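Local coordinates for protein Ser-thr phosphatase MSPP (Mycobacterium smegmatis, PDB 2JFT) that probably removes phosphate from phosphoserine and phosphothreonine in proteins, as a metal-dependent phosphatase of the PP2C family, at residues N20-C25 and R41-S46; H130-E135 and H150-L155. All coordinates share one frame; numbering follows the deposited sequence.

Contact 1: N20-C25 and R41-S46; sequences NNQDAC and RGHHAS
Ser-46, near the start of helix 42-59, is tied to Gln-22, just before strand 23-28: Ser-46 OG donates to Gln-22 O over 2.7 Å, reaching that oxygen from above the carbonyl plane. A chi1 of 58° swings the hydroxyl out toward Gln-22 O. The same hydroxyl accepts from a water that also donates to Asp-23 O, which adds a bridged link beside the direct one. Ala-24 closes this inner end, its CB 3.9 Å from Ser-46 OG. Next to it the extended side chain of Gln-22 is laid along the start of the helix. Gln-22 CG comes within 3.7 Å of His-43 N, and Gln-22 CD lies 3.8 Å from Gly-42 CA, so the glycine lets the amide settle close to the backbone. Gln-22 NE2 is hydrogen-bonded to Gly-39 O and makes a weak bond of 3.4 Å to His-43 ND1 at the edge of the imidazole, the two planes 31° apart.

The outer side is looser. Here the amide of exposed Asn-20 stacks over one face of the His-43 ring, almost parallel to it (4° between planes), with ND2 above the ring centre and 4.2 Å from His-43 CE1. Because His-43 has a second conformer, both ring contacts hold only for the one described. Leading into the strand, an Asx turn joins Asn-21 OD1 to Asp-23 N; Asp-23 leaves the chain on the side away from the helix and touches metal ligand Asp-36, its OD2 held by Thr-227 and Ser-185. The contact thus joins an outermost strand of one sheet to the helix following strand 31-38, with Ser-46 also touching Ala-35 and Thr-90 of that sheet and Ala-45 packing on helix 63-81.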
# COMPACT_ATOMS: atom_id res chain seq x y z
N ASN A 20 -11.80 -14.56 -2.03
CA ASN A 20 -10.59 -14.63 -1.23
C ASN A 20 -10.20 -13.21 -0.83
O ASN A 20 -10.48 -12.25 -1.54
CB ASN A 20 -9.41 -15.27 -1.99
CG ASN A 20 -9.59 -16.74 -2.18
OD1 ASN A 20 -10.09 -17.17 -3.20
ND2 ASN A 20 -9.14 -17.52 -1.21
N ASN A 21 -9.50 -13.12 0.31
CA ASN A 21 -8.79 -11.92 0.66
C ASN A 21 -7.36 -12.09 0.14
O ASN A 21 -6.54 -12.79 0.73
CB ASN A 21 -8.78 -11.65 2.16
CG ASN A 21 -8.24 -10.25 2.42
OD1 ASN A 21 -7.72 -9.57 1.54
ND2 ASN A 21 -8.38 -9.78 3.66
N GLN A 22 -7.06 -11.44 -1.00
CA GLN A 22 -5.73 -11.52 -1.60
C GLN A 22 -4.89 -10.32 -1.24
O GLN A 22 -3.75 -10.20 -1.75
CB GLN A 22 -5.83 -11.66 -3.13
CG GLN A 22 -6.66 -12.87 -3.52
CD GLN A 22 -6.57 -13.14 -5.01
OE1 GLN A 22 -6.57 -12.22 -5.83
NE2 GLN A 22 -6.52 -14.39 -5.39
N ASP A 23 -5.34 -9.46 -0.33
CA ASP A 23 -4.48 -8.44 0.25
C ASP A 23 -3.68 -9.01 1.45
O ASP A 23 -4.07 -10.04 2.01
CB ASP A 23 -5.29 -7.28 0.78
CG ASP A 23 -5.99 -6.34 -0.16
OD1 ASP A 23 -5.84 -6.44 -1.38
OD2 ASP A 23 -6.69 -5.43 0.38
N ALA A 24 -2.60 -8.33 1.77
CA ALA A 24 -1.80 -8.68 2.95
C ALA A 24 -1.22 -7.35 3.48
O ALA A 24 -1.09 -6.37 2.75
CB ALA A 24 -0.68 -9.64 2.63
N CYS A 25 -0.88 -7.31 4.78
CA CYS A 25 -0.25 -6.15 5.35
C CYS A 25 0.82 -6.56 6.40
O CYS A 25 0.83 -7.71 6.83
CB CYS A 25 -1.22 -5.17 5.95
SG CYS A 25 -2.22 -5.79 7.30
N ARG A 41 -3.67 -17.04 -7.88
CA ARG A 41 -2.77 -17.25 -6.75
C ARG A 41 -2.35 -15.89 -6.15
O ARG A 41 -1.28 -15.79 -5.53
CB ARG A 41 -1.55 -18.10 -7.13
CG ARG A 41 -2.02 -19.51 -7.55
CD ARG A 41 -0.92 -20.48 -7.77
NE ARG A 41 0.00 -20.75 -6.71
CZ ARG A 41 1.11 -21.47 -6.61
NH1 ARG A 41 1.56 -22.08 -7.71
NH2 ARG A 41 1.85 -21.60 -5.49
N GLY A 42 -3.20 -14.87 -6.28
CA GLY A 42 -2.86 -13.55 -5.73
C GLY A 42 -2.61 -13.56 -4.21
O GLY A 42 -1.79 -12.81 -3.73
N HIS A 43 -3.30 -14.42 -3.45
CA HIS A 43 -3.10 -14.49 -1.99
C HIS A 43 -1.69 -14.99 -1.74
O HIS A 43 -1.02 -14.51 -0.80
CB HIS A 43 -4.19 -15.32 -1.34
CG HIS A 43 -4.69 -16.57 -1.97
ND1 HIS A 43 -5.32 -16.65 -3.20
CD2 HIS A 43 -4.63 -17.86 -1.54
CE1 HIS A 43 -5.63 -17.89 -3.48
NE2 HIS A 43 -5.22 -18.67 -2.48
N HIS A 44 -1.23 -15.97 -2.51
CA HIS A 44 0.12 -16.48 -2.35
C HIS A 44 1.15 -15.42 -2.65
O HIS A 44 2.18 -15.28 -1.98
CB HIS A 44 0.33 -17.68 -3.25
CG HIS A 44 -0.38 -18.88 -2.79
ND1 HIS A 44 -0.43 -19.95 -3.56
CD2 HIS A 44 -0.98 -19.23 -1.64
CE1 HIS A 44 -1.09 -20.90 -3.00
NE2 HIS A 44 -1.41 -20.49 -1.78
N ALA A 45 0.86 -14.60 -3.69
CA ALA A 45 1.77 -13.56 -4.10
C ALA A 45 1.97 -12.52 -3.00
O ALA A 45 3.07 -12.15 -2.65
CB ALA A 45 1.31 -12.92 -5.41
N SER A 46 0.86 -12.01 -2.48
CA SER A 46 0.99 -10.93 -1.49
C SER A 46 1.57 -11.42 -0.19
O SER A 46 2.46 -10.74 0.38
CB SER A 46 -0.40 -10.29 -1.29
OG SER A 46 -1.36 -11.23 -0.88
O HOH W 1 -2.98 -12.57 0.84

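Contact 2: H130-E135 and H150-L155; sequences HSVAGE and HPQRHL
Val-132 and Ala-133, in the first turn of helix 132-138, pack against two overlapping type I turns in 150-155. The helix start is anchored by Val-132 N, which donates to Leu-155 O over 2.9 Å, nearly in line with the C=O bond. Ser-131 CA adds a CA-H...O contact of 3.2 Å to that same oxygen. Val-132 spreads its methyls over the loop: CG1, anti to the backbone N (chi1 172°), meets Gln-152 CB at 3.6 Å, while CG2 lies alongside Leu-155 CB. Ala-133 CB touches both His-150 CB and Arg-153 CA, 3.7 Å from each.

Behind these contacts, Ser-131 OG caps the helix by accepting from Gly-134 N at 2.8 Å, and His-130 is bonded to Gly-111 and Asp-169. On the loop side, Gln-152 N donates to His-150 ND1 close to the ring plane, fixing the imidazole's rotation. His-150 O receives Arg-153 N on one face and, in one of two arginine conformers, Arg-153 NH1 on the other.

One backbone bond and small apolar groups thus join the helix start to the loop carrying metal-binding His-154; the alternative positions of Gln-152 and Arg-153 suggest their ends are less firmly set.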
# COMPACT_ATOMS: atom_id res chain seq x y z
N HIS A 130 0.62 2.79 -10.65
CA HIS A 130 1.12 2.14 -11.87
C HIS A 130 -0.03 1.34 -12.45
O HIS A 130 -0.15 0.12 -12.34
CB HIS A 130 2.33 1.28 -11.60
CG HIS A 130 3.39 2.01 -10.86
ND1 HIS A 130 3.97 1.52 -9.72
CD2 HIS A 130 3.85 3.30 -10.99
CE1 HIS A 130 4.80 2.38 -9.26
NE2 HIS A 130 4.76 3.50 -9.96
N SER A 131 -0.97 2.09 -13.04
CA SER A 131 -2.11 1.55 -13.73
C SER A 131 -2.38 2.40 -14.97
O SER A 131 -1.85 3.50 -15.06
CB SER A 131 -3.37 1.54 -12.84
OG SER A 131 -3.79 2.87 -12.63
N VAL A 132 -3.24 1.94 -15.86
CA VAL A 132 -3.53 2.74 -17.04
C VAL A 132 -4.00 4.12 -16.64
O VAL A 132 -3.55 5.17 -17.14
CB VAL A 132 -4.54 2.08 -17.97
CG1 VAL A 132 -4.97 3.03 -19.10
CG2 VAL A 132 -3.93 0.78 -18.51
N ALA A 133 -4.91 4.18 -15.67
CA ALA A 133 -5.44 5.45 -15.17
C ALA A 133 -4.39 6.23 -14.39
O ALA A 133 -4.25 7.45 -14.56
CB ALA A 133 -6.65 5.19 -14.31
N GLY A 134 -3.59 5.55 -13.55
CA GLY A 134 -2.56 6.18 -12.82
C GLY A 134 -1.48 6.84 -13.68
O GLY A 134 -0.92 7.89 -13.36
N GLU A 135 -1.17 6.23 -14.83
CA GLU A 135 -0.19 6.77 -15.73
C GLU A 135 -0.71 8.05 -16.37
O GLU A 135 0.04 8.98 -16.65
CB GLU A 135 0.23 5.72 -16.76
CG GLU A 135 0.97 4.51 -16.25
CD GLU A 135 2.26 4.54 -15.50
OE1 GLU A 135 2.84 5.65 -15.33
OE2 GLU A 135 2.74 3.44 -15.15
N HIS A 150 -12.01 5.84 -14.01
CA HIS A 150 -11.53 5.52 -15.35
C HIS A 150 -11.78 4.04 -15.64
O HIS A 150 -11.47 3.19 -14.80
CB HIS A 150 -10.06 5.89 -15.45
CG HIS A 150 -9.52 5.88 -16.83
ND1 HIS A 150 -9.30 4.73 -17.48
CD2 HIS A 150 -9.18 6.84 -17.71
CE1 HIS A 150 -8.87 4.90 -18.71
NE2 HIS A 150 -8.76 6.21 -18.85
N PRO A 151 -12.28 3.70 -16.83
CA PRO A 151 -12.63 2.31 -17.08
C PRO A 151 -11.49 1.34 -17.22
O PRO A 151 -11.70 0.10 -17.23
CB PRO A 151 -13.40 2.44 -18.39
CG PRO A 151 -12.87 3.66 -19.06
CD PRO A 151 -12.66 4.60 -17.92
N GLN A 152 -10.25 1.74 -17.27
CA GLN A 152 -9.02 0.96 -17.34
C GLN A 152 -8.23 1.08 -16.06
O GLN A 152 -7.09 0.65 -16.02
CB GLN A 152 -8.14 1.31 -18.56
CG GLN A 152 -8.80 0.95 -19.89
CD GLN A 152 -8.05 1.45 -21.10
OE1 GLN A 152 -7.71 2.63 -21.28
NE2 GLN A 152 -7.75 0.56 -22.06
N ARG A 153 -8.78 1.63 -14.97
CA ARG A 153 -7.98 1.75 -13.76
C ARG A 153 -7.56 0.43 -13.16
O ARG A 153 -6.60 0.37 -12.39
CB ARG A 153 -8.75 2.48 -12.67
CG ARG A 153 -10.06 1.80 -12.27
CD ARG A 153 -10.89 2.77 -11.48
NE ARG A 153 -12.10 2.19 -10.95
CZ ARG A 153 -13.27 2.15 -11.58
NH1 ARG A 153 -13.39 2.60 -12.80
NH2 ARG A 153 -14.30 1.62 -10.94
N HIS A 154 -8.22 -0.65 -13.45
CA HIS A 154 -7.94 -1.96 -12.88
C HIS A 154 -6.77 -2.63 -13.56
O HIS A 154 -6.36 -3.72 -13.16
CB HIS A 154 -9.18 -2.88 -12.98
CG HIS A 154 -9.59 -3.19 -14.38
ND1 HIS A 154 -10.19 -2.22 -15.17
CD2 HIS A 154 -9.50 -4.34 -15.17
CE1 HIS A 154 -10.43 -2.76 -16.35
NE2 HIS A 154 -10.03 -4.02 -16.38
N LEU A 155 -6.21 -2.06 -14.60
CA LEU A 155 -5.13 -2.65 -15.41
C LEU A 155 -3.81 -2.07 -14.97
O LEU A 155 -3.49 -0.90 -15.17
CB LEU A 155 -5.40 -2.40 -16.89
CG LEU A 155 -6.64 -3.14 -17.39
CD1 LEU A 155 -6.95 -2.68 -18.80
CD2 LEU A 155 -6.52 -4.68 -17.26

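In the fold
Contact 1 and contact 2 do not touch: their centres are 20 Å apart and their nearest atoms about 11 Å, and both border the metal site of this PP2C domain. From contact 1, the side chain of Asp-23 lies about 4 Å from both a magnesium and a manganese ion, and about 3 Å from that of Asp-36, a ligand of the metal pair. Contact 2 belongs to the helix-and-loop region before strand 169-172. There the Arg-153 side chain is about 5 Å from a magnesium ion, that of Ser-131 about 5 Å from that of metal ligand Asp-112, and His-154 is itself a manganese ligand.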